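Local coordinates for outer membrane porin protein 32 (Delftia acidovorans, PDB 2FGQ) that forms trimeric, anion-selective beta-barrel channels across the bacterial outer membrane and here holds a malate in its pore, at residues 5-10 / 36-41; 29-34 / 62-67; 56-61 / 73-78; 90-95 / 133-138. One frame throughout, in Å; residues are numbered along the deposited sequence.

Contact 1 of 4, residues 5-10 / 36-41; sequences TLFGIV and TSRLGL. With SO4 (sulfate ion), chain G.
Phe7 lays its ring over Gly40, and this is the tight part of the contact between antiparallel strands 5-10 and 38-41. Gly40 CA sits over one ring face, 4.0 Å from the Phe7 centroid, a CH-pi contact made possible because Gly40 carries no side chain. Phe7 reaches it with CG between the backbone N and the carbonyl carbon (chi1 65°), which folds the ring across the neighbouring strand. Two pairs of backbone hydrogen bonds, Phe7 with Gly40 and Ile9 with Arg38, hold the register; Phe7 N to Gly40 O is 2.9 Å. Between them Gly8 and Leu39 form a close non-hydrogen-bonded pair, CA to CA 4.3 Å. On the opposite face methyl groups touch at Leu6 CD1 to Leu39 CD1, 3.9 Å, and Leu6, Leu39 and Leu41 also pack on leucines of neighbouring subunits.

The face bearing Phe7 turns polar and looser toward Thr36, where Ile9 and Arg38 run side by side. Ile9 CD1 covers one face of the guanidinium, 3.6 Å from Arg38 NE. A bend at chi3 (67°) turns the guanidinium back to its own segment, where NE and NH2 both grip Thr36 O in the guanidinium plane. The NH1 and NH2 edge meets a sulfate, probably from the crystallisation liquor, with Arg38 NH1 2.7 Å from SO4 O3. Thr36 OG1 is hydrogen-bonded to the malate. A hairpin of the barrel wall with an arginine toward an anion on one face and leucines toward neighbouring subunits on the other suits an anion-selective trimeric porin.

Contact 2 of 4, residues 29-34 / 62-67; sequences LGTSGA and FGDDGN. With CA (calcium ion), chain C.
Two oxygens that would normally avoid each other, Leu29 O and Asp64 OD2, lie 3.1 Å apart because one calcium ion binds both. The metal is 2.4 Å from Leu29 O and equally far from Asp64 OD2, and water 2 is a further ligand. Asp64 CG stands between its backbone N and carbonyl carbon (chi1 60°), which swings the carboxylate toward the strand end at 29-31 and splits its work: OD2 takes the calcium, while OD1 accepts from water 1, 2.9 Å away. The same water also donates to Thr31 OG1, so it bridges the two segments where direct hydrogen bonds are absent.

Apolar contacts are few. Thr31 CG2 fits against the loop backbone, 3.6 Å from Gly63 N, and Leu29 CD2 rests against Asp64 CB. Within 62-67 the turn is tied by Phe62 N to Asn67 OD1, 2.9 Å and nearly straight at 173°, and Phe62 O accepts from Asn67 N and Asp65 N on opposite faces of its plane.

Gly309 O joins the calcium from the same chain, and Asn136 and Glu158 of a neighbouring subunit complete the shell. The arrangement is an intersubunit calcium site, built where the loop after strand 51-60 meets the adjoining subunit of the porin trimer.

Contact 3 of 4, residues 56-61 / 73-78; sequences WLEGEI and FKRRST. With MLT (D-malate), chain H.
Stacking comes first: the guanidinium of Arg76 lies flat on the Trp56 indole, planes 7° apart and centres 4.0 Å apart, with Arg76 CD over the five-membered ring. Arg76 CG stands anti to its backbone N (chi1 -179°) and the chain is extended to NE, which carries the guanidinium over the indole. Arg76 NE is held in plane by Thr78 OG1, 2.9 Å away, which fixes the rotation of the stacked group.

The salt bridge joins Arg75 NE to Glu58 OE2 at 2.7 Å, on the anti lone pair and near the guanidinium plane. Glu58 OE1 takes the indole NH, Trp56 NE1, at 2.9 Å. Arg75 NH1 and NH2 donate to malate O1 and O2, both 3.1 Å, although NH2 is shared weakly with Glu58 OE2; water 3 links Arg75 NH1 with Glu60 OE1.

Backbone bonds pair Trp56 with Thr78 and Glu58 with Arg76. Arg76 N and, weakly, Arg75 N both donate to Glu58 O, a classic beta bulge. Apolar contact includes Leu57 CB over one face of the Phe73 ring and Leu57 CD2 against Ser77 CB.

Strand 51-60 lies between strands 26-48 and 76-83, while Leu57 and Phe73 pack on Ile61 of a neighbouring subunit.

Contact 4 of 4, residues 90-95 / 133-138; sequences LGRDLV and RANNLI. With CA (calcium ion), chain B; MLT (D-malate), chain H.
With CG anti to the carbonyl carbon (chi1 -70°) and the chain extended to NE, Arg133 reaches past Leu94, crossing it at an angle, to the malate; Leu94, with CG likewise placed (chi1 -66°), brings CD2 over the centre of the guanidinium, 3.7 Å from Arg133 CZ. Here the porin barrel pairing ends at Leu90 with Ile138, and after a one-residue shift a separate two-stranded antiparallel sheet pairs Asp93 with Ala134.

Each piece has its own backbone bond, Gly91 N to Leu137 O at 2.9 Å and Ala134 N to Asp93 O at 3.1 Å. Gly91 adopts backbone angles that only glycine tolerates easily. Leu137 CD2, Ala134 CB and Val95 CG1 pack together beside the break, with Val95 CG1 3.6 Å from Ala134 CB.

Arg133 CB lies over one face of the Arg92 guanidinium, 3.6 Å from Arg92 NH2. Arg92 NH1 forms a salt bridge with Asp128, and its NE donates to the Lys74 carbonyl, while Arg133 NE is held by the carbonyl of Arg75. Asn136 OD1 binds a calcium ion shared with a neighbouring subunit. At the pocket, Arg133 NH2 reaches malate O2 and Arg133 NH1 donates almost straight (175°) to malate O3, 3.1 Å away.

How the contacts relate
Contacts 1, 3 and 4 follow one another round the barrel sheet; contact 2 lies beside them. Contact 1 pairs strands 4-17 and 26-48; contact 3 pairs 51-60 with 76-83, and its centre lies about 9 Å from that of contact 1 and about 11 Å from that of contact 4. Contact 2, with its centre about 13 Å from that of contact 1, joins strand 26-48 to the loop after 51-60, so its segments alternate with those of contacts 1 and 3 along the chain. Contact 4 comes last. Contacts 1, 3 and 4 all supply malate ligands, whereas contacts 2 and 4, on adjoining subunits, share a calcium ion, so the malate site and the trimer interface draw on neighbouring segments of the same part of the barrel.

Contact 1 of 4, residues 5-10 / 36-41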
loop_
_atom_site.group_PDB
_atom_site.type_symbol
_atom_site.label_atom_id
_atom_site.label_comp_id
_atom_site.label_asym_id
_atom_site.label_seq_id
_atom_site.Cartn_x
_atom_site.Cartn_y
_atom_site.Cartn_z
ATOM N N THR A 5 -18.276 -6.290 1.499
ATOM C CA THR A 5 -18.521 -5.332 0.448
ATOM C C THR A 5 -17.254 -4.574 0.120
ATOM O O THR A 5 -16.627 -4.005 0.997
ATOM C CB THR A 5 -19.591 -4.331 0.938
ATOM O OG1 THR A 5 -20.825 -5.009 1.188
ATOM C CG2 THR A 5 -19.917 -3.337 -0.151
ATOM N N LEU A 6 -16.897 -4.558 -1.159
ATOM C CA LEU A 6 -15.843 -3.719 -1.674
ATOM C C LEU A 6 -16.525 -2.445 -2.136
ATOM O O LEU A 6 -17.527 -2.505 -2.835
ATOM C CB LEU A 6 -15.214 -4.368 -2.884
ATOM C CG LEU A 6 -14.318 -3.476 -3.728
ATOM C CD1 LEU A 6 -13.034 -3.293 -2.989
ATOM C CD2 LEU A 6 -14.132 -4.144 -5.076
ATOM N N PHE A 7 -15.977 -1.300 -1.774
ATOM C CA PHE A 7 -16.577 -0.030 -2.161
ATOM C C PHE A 7 -15.496 1.014 -2.409
ATOM O O PHE A 7 -14.347 0.857 -2.019
ATOM C CB PHE A 7 -17.548 0.471 -1.082
ATOM C CG PHE A 7 -16.870 0.812 0.211
ATOM C CD1 PHE A 7 -16.624 -0.172 1.165
ATOM C CD2 PHE A 7 -16.477 2.131 0.480
ATOM C CE1 PHE A 7 -15.986 0.146 2.346
ATOM C CE2 PHE A 7 -15.853 2.456 1.676
ATOM C CZ PHE A 7 -15.609 1.464 2.605
ATOM N N GLY A 8 -15.902 2.148 -2.977
ATOM C CA GLY A 8 -14.971 3.225 -3.162
ATOM C C GLY A 8 -15.567 4.393 -3.882
ATOM O O GLY A 8 -16.744 4.409 -4.262
ATOM N N ILE A 9 -14.714 5.398 -4.017
ATOM C CA ILE A 9 -15.012 6.626 -4.744
ATOM C C ILE A 9 -13.747 7.083 -5.431
ATOM O O ILE A 9 -12.709 7.197 -4.810
ATOM C CB ILE A 9 -15.532 7.794 -3.829
ATOM C CG1 ILE A 9 -16.730 7.367 -2.991
ATOM C CG2 ILE A 9 -15.839 9.012 -4.674
ATOM C CD1 ILE A 9 -17.258 8.431 -2.053
ATOM N N VAL A 10 -13.850 7.397 -6.720
ATOM C CA VAL A 10 -12.786 8.132 -7.396
ATOM C C VAL A 10 -13.370 9.507 -7.779
ATOM O O VAL A 10 -14.306 9.599 -8.577
ATOM C CB VAL A 10 -12.208 7.420 -8.631
ATOM C CG1 VAL A 10 -11.062 8.228 -9.167
ATOM C CG2 VAL A 10 -11.752 6.033 -8.282
ATOM N N THR A 36 -14.298 12.710 -0.541
ATOM C CA THR A 36 -12.954 12.161 -0.509
ATOM C C THR A 36 -12.878 10.828 -1.236
ATOM O O THR A 36 -13.645 9.917 -0.976
ATOM C CB THR A 36 -12.443 12.042 0.923
ATOM O OG1 THR A 36 -12.539 13.323 1.579
ATOM C CG2 THR A 36 -10.979 11.600 0.950
ATOM N N SER A 37 -11.940 10.749 -2.163
ATOM C CA SER A 37 -11.693 9.513 -2.895
ATOM C C SER A 37 -11.197 8.449 -1.949
ATOM O O SER A 37 -10.419 8.734 -1.053
ATOM C CB SER A 37 -10.644 9.694 -3.990
ATOM O OG SER A 37 -10.953 10.701 -4.895
ATOM N N ARG A 38 -11.683 7.235 -2.146
ATOM C CA ARG A 38 -11.387 6.160 -1.205
ATOM C C ARG A 38 -11.557 4.799 -1.818
ATOM O O ARG A 38 -12.220 4.633 -2.845
ATOM C CB ARG A 38 -12.335 6.295 0.016
ATOM C CG ARG A 38 -13.775 5.906 -0.267
ATOM C CD ARG A 38 -14.791 6.468 0.738
ATOM N NE ARG A 38 -14.868 7.903 0.615
ATOM C CZ ARG A 38 -15.680 8.680 1.314
ATOM N NH1 ARG A 38 -16.450 8.164 2.274
ATOM N NH2 ARG A 38 -15.726 9.981 1.063
ATOM N N LEU A 39 -10.992 3.815 -1.125
ATOM C CA LEU A 39 -11.124 2.395 -1.475
ATOM C C LEU A 39 -11.223 1.650 -0.145
ATOM O O LEU A 39 -10.433 1.892 0.725
ATOM C CB LEU A 39 -9.947 1.915 -2.312
ATOM C CG LEU A 39 -9.946 0.424 -2.639
ATOM C CD1 LEU A 39 -11.079 0.059 -3.547
ATOM C CD2 LEU A 39 -8.637 0.074 -3.314
ATOM N N GLY A 40 -12.221 0.792 -0.003
ATOM C CA GLY A 40 -12.427 0.089 1.244
ATOM C C GLY A 40 -13.115 -1.236 1.108
ATOM O O GLY A 40 -13.704 -1.589 0.080
ATOM N N LEU A 41 -13.039 -1.975 2.215
ATOM C CA LEU A 41 -13.715 -3.235 2.376
ATOM C C LEU A 41 -14.401 -3.186 3.719
ATOM O O LEU A 41 -13.791 -2.771 4.682
ATOM C CB LEU A 41 -12.697 -4.364 2.389
ATOM C CG LEU A 41 -11.896 -4.620 1.118
ATOM C CD1 LEU A 41 -11.177 -3.441 0.527
ATOM C CD2 LEU A 41 -10.888 -5.720 1.367
HETATM S S SO4 G . -18.312 11.093 2.998
HETATM O O1 SO4 G . -18.522 11.382 1.553
HETATM O O2 SO4 G . -19.256 11.943 3.830
HETATM O O3 SO4 G . -18.485 9.617 3.256
HETATM O O4 SO4 G . -16.913 11.395 3.363
#

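Contact 2 of 4, residues 29-34 / 62-67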
loop_
_atom_site.group_PDB
_atom_site.type_symbol
_atom_site.label_atom_id
_atom_site.label_comp_id
_atom_site.label_asym_id
_atom_site.label_seq_id
_atom_site.Cartn_x
_atom_site.Cartn_y
_atom_site.Cartn_z
ATOM N N LEU A 29 -4.345 18.998 -11.973
ATOM C CA LEU A 29 -5.287 17.904 -11.805
ATOM C C LEU A 29 -5.235 17.569 -10.316
ATOM O O LEU A 29 -4.179 17.226 -9.819
ATOM C CB LEU A 29 -4.919 16.690 -12.665
ATOM C CG LEU A 29 -6.072 15.676 -12.788
ATOM C CD1 LEU A 29 -7.079 16.183 -13.814
ATOM C CD2 LEU A 29 -5.573 14.305 -13.112
ATOM N N GLY A 30 -6.340 17.674 -9.631
ATOM C CA GLY A 30 -6.435 17.356 -8.228
ATOM C C GLY A 30 -7.506 16.328 -7.948
ATOM O O GLY A 30 -8.014 15.653 -8.827
ATOM N N THR A 31 -7.818 16.161 -6.666
ATOM C CA THR A 31 -8.734 15.121 -6.232
ATOM C C THR A 31 -9.701 15.582 -5.184
ATOM O O THR A 31 -9.483 16.605 -4.502
ATOM C CB THR A 31 -7.951 13.888 -5.692
ATOM O OG1 THR A 31 -7.195 14.249 -4.509
ATOM C CG2 THR A 31 -6.994 13.315 -6.741
ATOM N N SER A 32 -10.781 14.808 -5.038
ATOM C CA SER A 32 -11.571 14.839 -3.826
ATOM C C SER A 32 -12.220 16.205 -3.583
ATOM O O SER A 32 -12.217 16.737 -2.467
ATOM C CB SER A 32 -10.701 14.353 -2.668
ATOM O OG SER A 32 -10.342 12.997 -2.849
ATOM N N GLY A 33 -12.849 16.744 -4.629
ATOM C CA GLY A 33 -13.515 18.034 -4.542
ATOM C C GLY A 33 -14.921 17.980 -3.993
ATOM O O GLY A 33 -15.365 18.955 -3.395
ATOM N N ALA A 34 -15.634 16.883 -4.239
ATOM C CA ALA A 34 -17.026 16.689 -3.792
ATOM C C ALA A 34 -17.116 15.634 -2.667
ATOM O O ALA A 34 -17.834 15.813 -1.699
ATOM C CB ALA A 34 -17.921 16.316 -4.955
ATOM N N PHE A 62 -5.669 8.785 -4.383
ATOM C CA PHE A 62 -5.137 9.963 -5.033
ATOM C C PHE A 62 -4.973 9.680 -6.518
ATOM O O PHE A 62 -3.919 9.201 -6.957
ATOM C CB PHE A 62 -3.785 10.372 -4.395
ATOM C CG PHE A 62 -3.851 10.605 -2.911
ATOM C CD1 PHE A 62 -4.205 11.854 -2.390
ATOM C CD2 PHE A 62 -3.606 9.579 -2.042
ATOM C CE1 PHE A 62 -4.273 12.071 -1.002
ATOM C CE2 PHE A 62 -3.681 9.768 -0.683
ATOM C CZ PHE A 62 -4.020 11.020 -0.151
ATOM N N GLY A 63 -6.035 9.915 -7.283
ATOM C CA GLY A 63 -6.068 9.518 -8.677
ATOM C C GLY A 63 -5.105 10.285 -9.539
ATOM O O GLY A 63 -4.672 9.777 -10.564
ATOM N N ASP A 64 -4.701 11.472 -9.134
ATOM C CA ASP A 64 -3.758 12.250 -9.943
ATOM C C ASP A 64 -2.330 11.697 -9.964
ATOM O O ASP A 64 -1.604 11.943 -10.919
ATOM C CB ASP A 64 -3.771 13.735 -9.573
ATOM C CG ASP A 64 -3.405 14.013 -8.116
ATOM O OD1 ASP A 64 -3.536 13.144 -7.209
ATOM O OD2 ASP A 64 -2.908 15.145 -7.847
ATOM N N ASP A 65 -1.948 10.937 -8.939
ATOM C CA ASP A 65 -0.620 10.356 -8.866
ATOM C C ASP A 65 -0.556 8.879 -8.541
ATOM O O ASP A 65 0.523 8.364 -8.275
ATOM C CB ASP A 65 0.326 11.190 -8.015
ATOM C CG ASP A 65 0.106 11.037 -6.534
ATOM O OD1 ASP A 65 -0.645 10.159 -6.063
ATOM O OD2 ASP A 65 0.745 11.767 -5.754
ATOM N N GLY A 66 -1.688 8.186 -8.652
ATOM C CA GLY A 66 -1.691 6.751 -8.414
ATOM C C GLY A 66 -1.280 6.342 -7.032
ATOM O O GLY A 66 -0.667 5.309 -6.873
ATOM N N ASN A 67 -1.618 7.159 -6.038
ATOM C CA ASN A 67 -1.215 6.875 -4.659
ATOM C C ASN A 67 0.303 6.673 -4.602
ATOM O O ASN A 67 0.812 5.712 -4.021
ATOM C CB ASN A 67 -1.950 5.672 -4.064
ATOM C CG ASN A 67 -3.328 5.995 -3.588
ATOM O OD1 ASN A 67 -4.208 6.270 -4.396
ATOM N ND2 ASN A 67 -3.518 5.995 -2.242
HETATM CA CA CA C . -1.938 16.981 -9.046
HETATM O O HOH W 1 -4.438 14.545 -4.857
HETATM O O HOH W 2 -0.049 16.090 -7.740
#

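Contact 3 of 4, residues 56-61 / 73-78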
loop_
_atom_site.group_PDB
_atom_site.type_symbol
_atom_site.label_atom_id
_atom_site.label_comp_id
_atom_site.label_asym_id
_atom_site.label_seq_id
_atom_site.Cartn_x
_atom_site.Cartn_y
_atom_site.Cartn_z
ATOM N N TRP A 56 -14.030 -2.812 9.028
ATOM C CA TRP A 56 -14.043 -1.781 8.003
ATOM C C TRP A 56 -12.625 -1.307 7.782
ATOM O O TRP A 56 -11.949 -0.865 8.728
ATOM C CB TRP A 56 -14.929 -0.656 8.543
ATOM C CG TRP A 56 -15.268 0.414 7.569
ATOM C CD1 TRP A 56 -14.412 1.157 6.800
ATOM C CD2 TRP A 56 -16.574 0.895 7.289
ATOM N NE1 TRP A 56 -15.124 2.087 6.086
ATOM C CE2 TRP A 56 -16.446 1.943 6.348
ATOM C CE3 TRP A 56 -17.849 0.550 7.737
ATOM C CZ2 TRP A 56 -17.548 2.640 5.817
ATOM C CZ3 TRP A 56 -18.948 1.253 7.223
ATOM C CH2 TRP A 56 -18.791 2.291 6.286
ATOM N N LEU A 57 -12.141 -1.443 6.551
ATOM C CA LEU A 57 -10.785 -1.040 6.176
ATOM C C LEU A 57 -10.952 -0.058 5.022
ATOM O O LEU A 57 -11.541 -0.404 4.004
ATOM C CB LEU A 57 -9.962 -2.229 5.680
ATOM C CG LEU A 57 -9.703 -3.296 6.726
ATOM C CD1 LEU A 57 -9.110 -4.518 6.060
ATOM C CD2 LEU A 57 -8.821 -2.798 7.815
ATOM N N GLU A 58 -10.469 1.179 5.179
ATOM C CA GLU A 58 -10.641 2.185 4.144
ATOM C C GLU A 58 -9.440 3.107 4.085
ATOM O O GLU A 58 -8.937 3.589 5.086
ATOM C CB GLU A 58 -11.885 2.974 4.446
ATOM C CG GLU A 58 -12.253 4.056 3.463
ATOM C CD GLU A 58 -13.476 4.859 3.882
ATOM O OE1 GLU A 58 -14.473 4.256 4.327
ATOM O OE2 GLU A 58 -13.470 6.101 3.694
ATOM N N GLY A 59 -9.018 3.392 2.856
ATOM C CA GLY A 59 -7.930 4.310 2.588
ATOM C C GLY A 59 -8.249 5.304 1.504
ATOM O O GLY A 59 -9.094 5.056 0.655
ATOM N N GLU A 60 -7.541 6.421 1.569
ATOM C CA GLU A 60 -7.740 7.470 0.572
ATOM C C GLU A 60 -7.065 7.073 -0.745
ATOM O O GLU A 60 -6.036 6.385 -0.794
ATOM C CB GLU A 60 -7.118 8.780 1.049
ATOM C CG GLU A 60 -7.450 9.980 0.184
ATOM C CD GLU A 60 -7.177 11.339 0.799
ATOM O OE1 GLU A 60 -6.851 11.431 2.010
ATOM O OE2 GLU A 60 -7.371 12.348 0.045
ATOM N N ILE A 61 -7.720 7.496 -1.825
ATOM C CA ILE A 61 -7.210 7.380 -3.181
ATOM C C ILE A 61 -6.790 8.740 -3.697
ATOM O O ILE A 61 -7.483 9.719 -3.517
ATOM C CB ILE A 61 -8.290 6.736 -4.093
ATOM C CG1 ILE A 61 -8.521 5.288 -3.668
ATOM C CG2 ILE A 61 -7.967 6.882 -5.574
ATOM C CD1 ILE A 61 -7.392 4.352 -3.967
ATOM N N PHE A 73 -4.682 2.210 5.055
ATOM C CA PHE A 73 -6.048 2.162 5.572
ATOM C C PHE A 73 -6.249 3.257 6.634
ATOM O O PHE A 73 -6.907 3.052 7.648
ATOM C CB PHE A 73 -6.412 0.769 6.078
ATOM C CG PHE A 73 -6.421 -0.264 4.989
ATOM C CD1 PHE A 73 -7.330 -0.168 3.944
ATOM C CD2 PHE A 73 -5.509 -1.302 4.986
ATOM C CE1 PHE A 73 -7.327 -1.098 2.928
ATOM C CE2 PHE A 73 -5.504 -2.239 3.941
ATOM C CZ PHE A 73 -6.429 -2.132 2.943
ATOM N N LYS A 74 -5.663 4.435 6.403
ATOM C CA LYS A 74 -5.694 5.495 7.411
ATOM C C LYS A 74 -7.053 6.144 7.598
ATOM O O LYS A 74 -7.241 6.821 8.599
ATOM C CB LYS A 74 -4.607 6.543 7.225
ATOM C CG LYS A 74 -3.207 6.069 7.599
ATOM C CD LYS A 74 -2.171 7.142 7.273
ATOM C CE LYS A 74 -2.190 8.312 8.175
ATOM N NZ LYS A 74 -1.056 9.222 7.764
ATOM N N ARG A 75 -7.999 5.964 6.681
ATOM C CA ARG A 75 -9.315 6.594 6.867
ATOM C C ARG A 75 -10.075 5.846 7.961
ATOM O O ARG A 75 -10.753 6.453 8.775
ATOM C CB ARG A 75 -10.123 6.687 5.564
ATOM C CG ARG A 75 -9.527 7.730 4.628
ATOM C CD ARG A 75 -10.232 7.867 3.322
ATOM N NE ARG A 75 -11.671 8.055 3.496
ATOM C CZ ARG A 75 -12.242 9.199 3.857
ATOM N NH1 ARG A 75 -11.513 10.296 3.993
ATOM N NH2 ARG A 75 -13.561 9.252 4.036
ATOM N N ARG A 76 -10.005 4.509 7.979
ATOM C CA ARG A 76 -10.690 3.733 9.028
ATOM C C ARG A 76 -10.146 2.305 8.962
ATOM O O ARG A 76 -9.987 1.726 7.858
ATOM C CB ARG A 76 -12.184 3.665 8.737
ATOM C CG ARG A 76 -13.001 2.906 9.792
ATOM C CD ARG A 76 -14.457 3.172 9.696
ATOM N NE ARG A 76 -15.221 2.219 10.499
ATOM C CZ ARG A 76 -16.541 2.189 10.551
ATOM N NH1 ARG A 76 -17.251 3.109 9.902
ATOM N NH2 ARG A 76 -17.154 1.252 11.249
ATOM N N SER A 77 -9.836 1.730 10.119
ATOM C CA SER A 77 -9.388 0.343 10.162
ATOM C C SER A 77 -9.889 -0.276 11.438
ATOM O O SER A 77 -9.122 -0.498 12.371
ATOM C CB SER A 77 -7.861 0.236 10.060
ATOM O OG SER A 77 -7.180 0.952 11.069
ATOM N N THR A 78 -11.191 -0.536 11.479
ATOM C CA THR A 78 -11.840 -0.947 12.720
ATOM C C THR A 78 -12.374 -2.362 12.685
ATOM O O THR A 78 -12.621 -2.961 11.638
ATOM C CB THR A 78 -13.045 -0.013 13.048
ATOM O OG1 THR A 78 -13.914 0.077 11.895
ATOM C CG2 THR A 78 -12.561 1.400 13.364
HETATM C C1 MLT H . -13.304 12.414 5.525
HETATM O O1 MLT H . -13.366 12.735 4.226
HETATM O O2 MLT H . -14.079 11.507 6.045
HETATM C C2 MLT H . -12.410 13.093 6.496
HETATM O O3 MLT H . -11.170 13.387 5.906
HETATM C C3 MLT H . -13.143 14.306 7.051
HETATM C C4 MLT H . -14.532 13.830 7.425
HETATM O O4 MLT H . -15.206 12.944 6.729
HETATM O O5 MLT H . -15.125 14.266 8.465
HETATM O O HOH W 3 -8.597 10.971 4.032
#

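Contact 4 of 4, residues 90-95 / 133-138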
loop_
_atom_site.group_PDB
_atom_site.type_symbol
_atom_site.label_atom_id
_atom_site.label_comp_id
_atom_site.label_asym_id
_atom_site.label_seq_id
_atom_site.Cartn_x
_atom_site.Cartn_y
_atom_site.Cartn_z
ATOM N N LEU A 90 -13.034 -0.654 17.678
ATOM C CA LEU A 90 -11.614 -0.563 17.988
ATOM C C LEU A 90 -10.815 -0.336 16.726
ATOM O O LEU A 90 -10.947 -1.126 15.791
ATOM C CB LEU A 90 -11.083 -1.877 18.569
ATOM C CG LEU A 90 -11.279 -2.321 20.030
ATOM C CD1 LEU A 90 -12.389 -1.777 20.747
ATOM C CD2 LEU A 90 -11.064 -3.832 20.261
ATOM N N GLY A 91 -9.926 0.658 16.764
ATOM C CA GLY A 91 -9.043 0.934 15.651
ATOM C C GLY A 91 -9.089 2.374 15.184
ATOM O O GLY A 91 -9.954 3.200 15.578
ATOM N N ARG A 92 -8.166 2.717 14.307
ATOM C CA ARG A 92 -8.119 4.048 13.753
ATOM C C ARG A 92 -9.428 4.411 13.033
ATOM O O ARG A 92 -9.979 3.618 12.269
ATOM C CB ARG A 92 -6.975 4.171 12.760
ATOM C CG ARG A 92 -6.882 5.647 12.271
ATOM C CD ARG A 92 -5.679 5.936 11.546
ATOM N NE ARG A 92 -5.725 7.220 10.895
ATOM C CZ ARG A 92 -5.294 8.351 11.427
ATOM N NH1 ARG A 92 -4.886 8.434 12.693
ATOM N NH2 ARG A 92 -5.293 9.434 10.681
ATOM N N ASP A 93 -9.915 5.608 13.297
ATOM C CA ASP A 93 -11.162 6.076 12.716
ATOM C C ASP A 93 -11.271 7.552 12.959
ATOM O O ASP A 93 -10.483 8.154 13.721
ATOM C CB ASP A 93 -12.294 5.343 13.444
ATOM C CG ASP A 93 -13.613 5.331 12.712
ATOM O OD1 ASP A 93 -13.804 5.919 11.590
ATOM O OD2 ASP A 93 -14.570 4.703 13.254
ATOM N N LEU A 94 -12.263 8.138 12.330
ATOM C CA LEU A 94 -12.763 9.436 12.801
ATOM C C LEU A 94 -13.086 9.386 14.287
ATOM O O LEU A 94 -13.670 8.414 14.765
ATOM C CB LEU A 94 -14.032 9.846 12.046
ATOM C CG LEU A 94 -13.855 10.128 10.553
ATOM C CD1 LEU A 94 -15.240 10.198 9.938
ATOM C CD2 LEU A 94 -13.110 11.399 10.371
ATOM N N VAL A 95 -12.665 10.405 15.022
ATOM C CA VAL A 95 -13.086 10.494 16.428
ATOM C C VAL A 95 -14.561 10.931 16.469
ATOM O O VAL A 95 -15.056 11.484 15.511
ATOM C CB VAL A 95 -12.191 11.467 17.245
ATOM C CG1 VAL A 95 -10.758 10.921 17.282
ATOM C CG2 VAL A 95 -12.230 12.884 16.722
ATOM N N ARG A 133 -9.079 12.396 13.046
ATOM C CA ARG A 133 -8.969 10.989 13.336
ATOM C C ARG A 133 -7.997 10.752 14.497
ATOM O O ARG A 133 -7.243 11.650 14.865
ATOM C CB ARG A 133 -8.480 10.247 12.109
ATOM C CG ARG A 133 -9.483 10.170 11.005
ATOM C CD ARG A 133 -8.995 9.431 9.750
ATOM N NE ARG A 133 -10.102 9.222 8.820
ATOM C CZ ARG A 133 -10.591 10.147 8.016
ATOM N NH1 ARG A 133 -10.018 11.342 7.935
ATOM N NH2 ARG A 133 -11.661 9.865 7.291
ATOM N N ALA A 134 -7.992 9.536 15.025
ATOM C CA ALA A 134 -7.016 9.129 16.019
ATOM C C ALA A 134 -6.572 7.695 15.818
ATOM O O ALA A 134 -7.406 6.830 15.549
ATOM C CB ALA A 134 -7.613 9.230 17.437
ATOM N N ASN A 135 -5.282 7.459 16.021
ATOM C CA ASN A 135 -4.764 6.106 16.257
ATOM C C ASN A 135 -5.206 5.602 17.619
ATOM O O ASN A 135 -5.492 6.381 18.531
ATOM C CB ASN A 135 -3.228 6.104 16.229
ATOM C CG ASN A 135 -2.620 6.544 14.874
ATOM O OD1 ASN A 135 -1.516 7.143 14.811
ATOM N ND2 ASN A 135 -3.277 6.240 13.853
ATOM N N ASN A 136 -5.237 4.289 17.743
ATOM C CA ASN A 136 -5.380 3.639 19.061
ATOM C C ASN A 136 -6.684 4.017 19.727
ATOM O O ASN A 136 -6.760 4.103 20.967
ATOM C CB ASN A 136 -4.240 4.059 19.975
ATOM C CG ASN A 136 -2.859 3.855 19.303
ATOM O OD1 ASN A 136 -2.616 2.809 18.681
ATOM N ND2 ASN A 136 -1.983 4.863 19.378
ATOM N N LEU A 137 -7.732 4.133 18.914
ATOM C CA LEU A 137 -9.040 4.628 19.338
ATOM C C LEU A 137 -10.046 3.509 19.701
ATOM O O LEU A 137 -10.166 2.490 19.008
ATOM C CB LEU A 137 -9.590 5.490 18.195
ATOM C CG LEU A 137 -10.984 6.092 18.425
ATOM C CD1 LEU A 137 -10.978 7.168 19.520
ATOM C CD2 LEU A 137 -11.451 6.687 17.121
ATOM N N ILE A 138 -10.767 3.737 20.795
ATOM C CA ILE A 138 -11.944 2.950 21.147
ATOM C C ILE A 138 -13.100 3.905 21.201
ATOM O O ILE A 138 -12.997 4.927 21.888
ATOM C CB ILE A 138 -11.797 2.299 22.535
ATOM C CG1 ILE A 138 -10.634 1.334 22.519
ATOM C CG2 ILE A 138 -13.083 1.560 22.863
ATOM C CD1 ILE A 138 -10.369 0.579 23.854
HETATM CA CA CA B . -1.072 1.162 19.272
HETATM C C1 MLT H . -13.304 12.414 5.525
HETATM O O1 MLT H . -13.366 12.735 4.226
HETATM O O2 MLT H . -14.079 11.507 6.045
HETATM C C2 MLT H . -12.410 13.093 6.496
HETATM O O3 MLT H . -11.170 13.387 5.906
HETATM C C3 MLT H . -13.143 14.306 7.051
HETATM C C4 MLT H . -14.532 13.830 7.425
HETATM O O4 MLT H . -15.206 12.944 6.729
HETATM O O5 MLT H . -15.125 14.266 8.465
HETATM O O HOH W 4 0.513 2.217 17.709
#